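PDB 3KTA: chromosome segregation protein smc from Pyrococcus furiosus, which probably drives chromosome condensation and partitioning as an ATP-hydrolysing, DNA-binding SMC homodimer, of which this piece is the N-terminal part of the ABC-type ATPase head. Local coordinates for residues E5-K10 with A80-Y85. Sequence-based numbering, arbitrary orientation.
Sequences EKLELK and AEVAIY
The hydroxyl of Tyr85 donates a hydrogen bond of 2.9 Å from its OH to Glu8 OE1, reaching that oxygen from above the carboxylate plane, which is inclined by 62° to the ring. The other carboxylate oxygen is tied to a lysine two residues back on the same strand, with Lys6 NZ 3.2 Å from Glu8 OE2 in a salt bridge, on its anti side but 34° out of the carboxylate plane. Lys6 completes the cluster by lying across the tyrosine ring: chi1 of 66° sets CG between the backbone N and the carbonyl carbon, and the extended chain then brings CE over the middle of one ring face, 3.7 Å from the Tyr85 centroid. Its NZ lies above the same face in a cation-pi contact, so one lysine serves both carboxylate and ring, and the ion pair probably favours the charged forms of Lys6 and Glu8.

Beneath these side chains the two strands run antiparallel, with hydrogen-bonded pairs at Glu8–Ala83 and Lys10–Glu81. Near the other end the regular pattern is broken: Tyr85 N binds Lys6 O, but Tyr85 O accepts a hydrogen bond from Glu5 N at 2.7 Å, a classic beta bulge in which Glu5 and Lys6 together face one tyrosine. A water joins Glu8 O to Glu81 OE2, while Glu81 OE1 forms salt bridges with Arg103 and Arg105 of the next strand.

The opposite sheet face is apolar. Leu7 and Ile84 lie side by side, CD2 of Leu7 3.8 Å from Ile84 CG1, and the same methyl also touches Val82 CG1. Helix 39-49, which begins in the ATP-binding loop, packs on this face through Ile46, Phe48 and Val49. The pair illustrates a two-faced antiparallel sheet, polar on one side and helix-covered on the other, here in the P-loop ATPase head of an SMC protein.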
loop_
_atom_site.group_PDB
_atom_site.type_symbol
_atom_site.label_atom_id
_atom_site.label_comp_id
_atom_site.label_asym_id
_atom_site.label_seq_id
_atom_site.Cartn_x
_atom_site.Cartn_y
_atom_site.Cartn_z
ATOM N N GLU A 5 8.519 -4.482 -11.230
ATOM C CA GLU A 5 9.170 -5.760 -11.499
ATOM C C GLU A 5 10.074 -6.142 -10.336
ATOM O O GLU A 5 10.054 -7.282 -9.864
ATOM C CB GLU A 5 9.924 -5.698 -12.838
ATOM C CG GLU A 5 8.949 -5.525 -13.984
ATOM C CD GLU A 5 9.552 -5.754 -15.342
ATOM O OE1 GLU A 5 10.614 -5.153 -15.620
ATOM O OE2 GLU A 5 8.939 -6.519 -16.130
ATOM N N LYS A 6 10.834 -5.172 -9.843
ATOM C CA LYS A 6 11.744 -5.427 -8.732
ATOM C C LYS A 6 12.258 -4.136 -8.115
ATOM O O LYS A 6 12.184 -3.059 -8.729
ATOM C CB LYS A 6 12.943 -6.273 -9.189
ATOM C CG LYS A 6 13.857 -5.556 -10.203
ATOM C CD LYS A 6 15.040 -6.437 -10.578
ATOM C CE LYS A 6 15.940 -5.708 -11.577
ATOM N NZ LYS A 6 17.128 -6.528 -11.971
ATOM N N LEU A 7 12.785 -4.267 -6.896
ATOM C CA LEU A 7 13.596 -3.248 -6.241
ATOM C C LEU A 7 15.037 -3.730 -6.110
ATOM O O LEU A 7 15.300 -4.930 -5.983
ATOM C CB LEU A 7 13.101 -2.978 -4.820
ATOM C CG LEU A 7 11.746 -2.321 -4.644
ATOM C CD1 LEU A 7 11.283 -2.493 -3.209
ATOM C CD2 LEU A 7 11.823 -0.832 -5.010
ATOM N N GLU A 8 15.963 -2.785 -6.128
ATOM C CA GLU A 8 17.358 -3.041 -5.773
ATOM C C GLU A 8 17.741 -2.078 -4.654
ATOM O O GLU A 8 17.652 -0.862 -4.823
ATOM C CB GLU A 8 18.268 -2.859 -6.994
ATOM C CG GLU A 8 18.148 -4.003 -7.979
ATOM C CD GLU A 8 18.949 -3.798 -9.243
ATOM O OE1 GLU A 8 19.493 -2.693 -9.437
ATOM O OE2 GLU A 8 18.994 -4.745 -10.053
ATOM N N LEU A 9 18.129 -2.633 -3.505
ATOM C CA LEU A 9 18.502 -1.843 -2.334
ATOM C C LEU A 9 19.999 -1.966 -2.084
ATOM O O LEU A 9 20.521 -3.072 -2.026
ATOM C CB LEU A 9 17.788 -2.365 -1.084
ATOM C CG LEU A 9 16.330 -1.948 -0.862
ATOM C CD1 LEU A 9 15.441 -2.371 -2.000
ATOM C CD2 LEU A 9 15.823 -2.550 0.469
ATOM N N LYS A 10 20.667 -0.835 -1.901
ATOM C CA LYS A 10 22.064 -0.843 -1.486
ATOM C C LYS A 10 22.289 0.156 -0.356
ATOM O O LYS A 10 22.089 1.364 -0.525
ATOM C CB LYS A 10 22.986 -0.524 -2.670
ATOM C CG LYS A 10 24.470 -0.507 -2.268
ATOM C CD LYS A 10 25.386 -0.102 -3.406
ATOM C CE LYS A 10 26.808 0.044 -2.887
ATOM N NZ LYS A 10 27.753 0.515 -3.932
ATOM N N ALA A 80 22.740 5.617 0.923
ATOM C CA ALA A 80 21.662 4.649 0.703
ATOM C C ALA A 80 21.118 4.831 -0.707
ATOM O O ALA A 80 20.890 5.952 -1.151
ATOM C CB ALA A 80 20.560 4.841 1.731
ATOM N N GLU A 81 20.904 3.727 -1.408
ATOM C CA GLU A 81 20.363 3.801 -2.757
ATOM C C GLU A 81 19.257 2.778 -3.007
ATOM O O GLU A 81 19.370 1.619 -2.620
ATOM C CB GLU A 81 21.483 3.598 -3.767
ATOM C CG GLU A 81 21.025 3.568 -5.213
ATOM C CD GLU A 81 22.200 3.474 -6.160
ATOM O OE1 GLU A 81 22.925 4.480 -6.301
ATOM O OE2 GLU A 81 22.398 2.398 -6.754
ATOM N N VAL A 82 18.194 3.217 -3.671
ATOM C CA VAL A 82 17.143 2.308 -4.110
ATOM C C VAL A 82 16.901 2.520 -5.594
ATOM O O VAL A 82 16.827 3.665 -6.058
ATOM C CB VAL A 82 15.833 2.550 -3.335
ATOM C CG1 VAL A 82 14.723 1.606 -3.823
ATOM C CG2 VAL A 82 16.075 2.344 -1.836
ATOM N N ALA A 83 16.809 1.416 -6.329
ATOM C CA ALA A 83 16.355 1.457 -7.711
ATOM C C ALA A 83 15.046 0.690 -7.821
ATOM O O ALA A 83 14.902 -0.398 -7.257
ATOM C CB ALA A 83 17.397 0.862 -8.643
ATOM N N ILE A 84 14.086 1.261 -8.540
ATOM C CA ILE A 84 12.818 0.595 -8.764
ATOM C C ILE A 84 12.622 0.384 -10.272
ATOM O O ILE A 84 12.859 1.299 -11.075
ATOM C CB ILE A 84 11.645 1.376 -8.107
ATOM C CG1 ILE A 84 10.346 0.560 -8.187
ATOM C CG2 ILE A 84 11.483 2.787 -8.739
ATOM C CD1 ILE A 84 9.221 1.136 -7.320
ATOM N N TYR A 85 12.260 -0.834 -10.653
ATOM C CA TYR A 85 12.100 -1.193 -12.071
ATOM C C TYR A 85 10.614 -1.390 -12.371
ATOM O O TYR A 85 9.978 -2.312 -11.833
ATOM C CB TYR A 85 12.891 -2.473 -12.382
ATOM C CG TYR A 85 14.392 -2.293 -12.276
ATOM C CD1 TYR A 85 15.003 -2.104 -11.045
ATOM C CD2 TYR A 85 15.188 -2.284 -13.406
ATOM C CE1 TYR A 85 16.380 -1.922 -10.935
ATOM C CE2 TYR A 85 16.566 -2.101 -13.311
ATOM C CZ TYR A 85 17.153 -1.918 -12.074
ATOM O OH TYR A 85 18.523 -1.740 -11.975
HETATM O O HOH W 1 20.434 0.025 -5.915
HETATM O O HOH W 2 19.146 -4.345 -12.946
#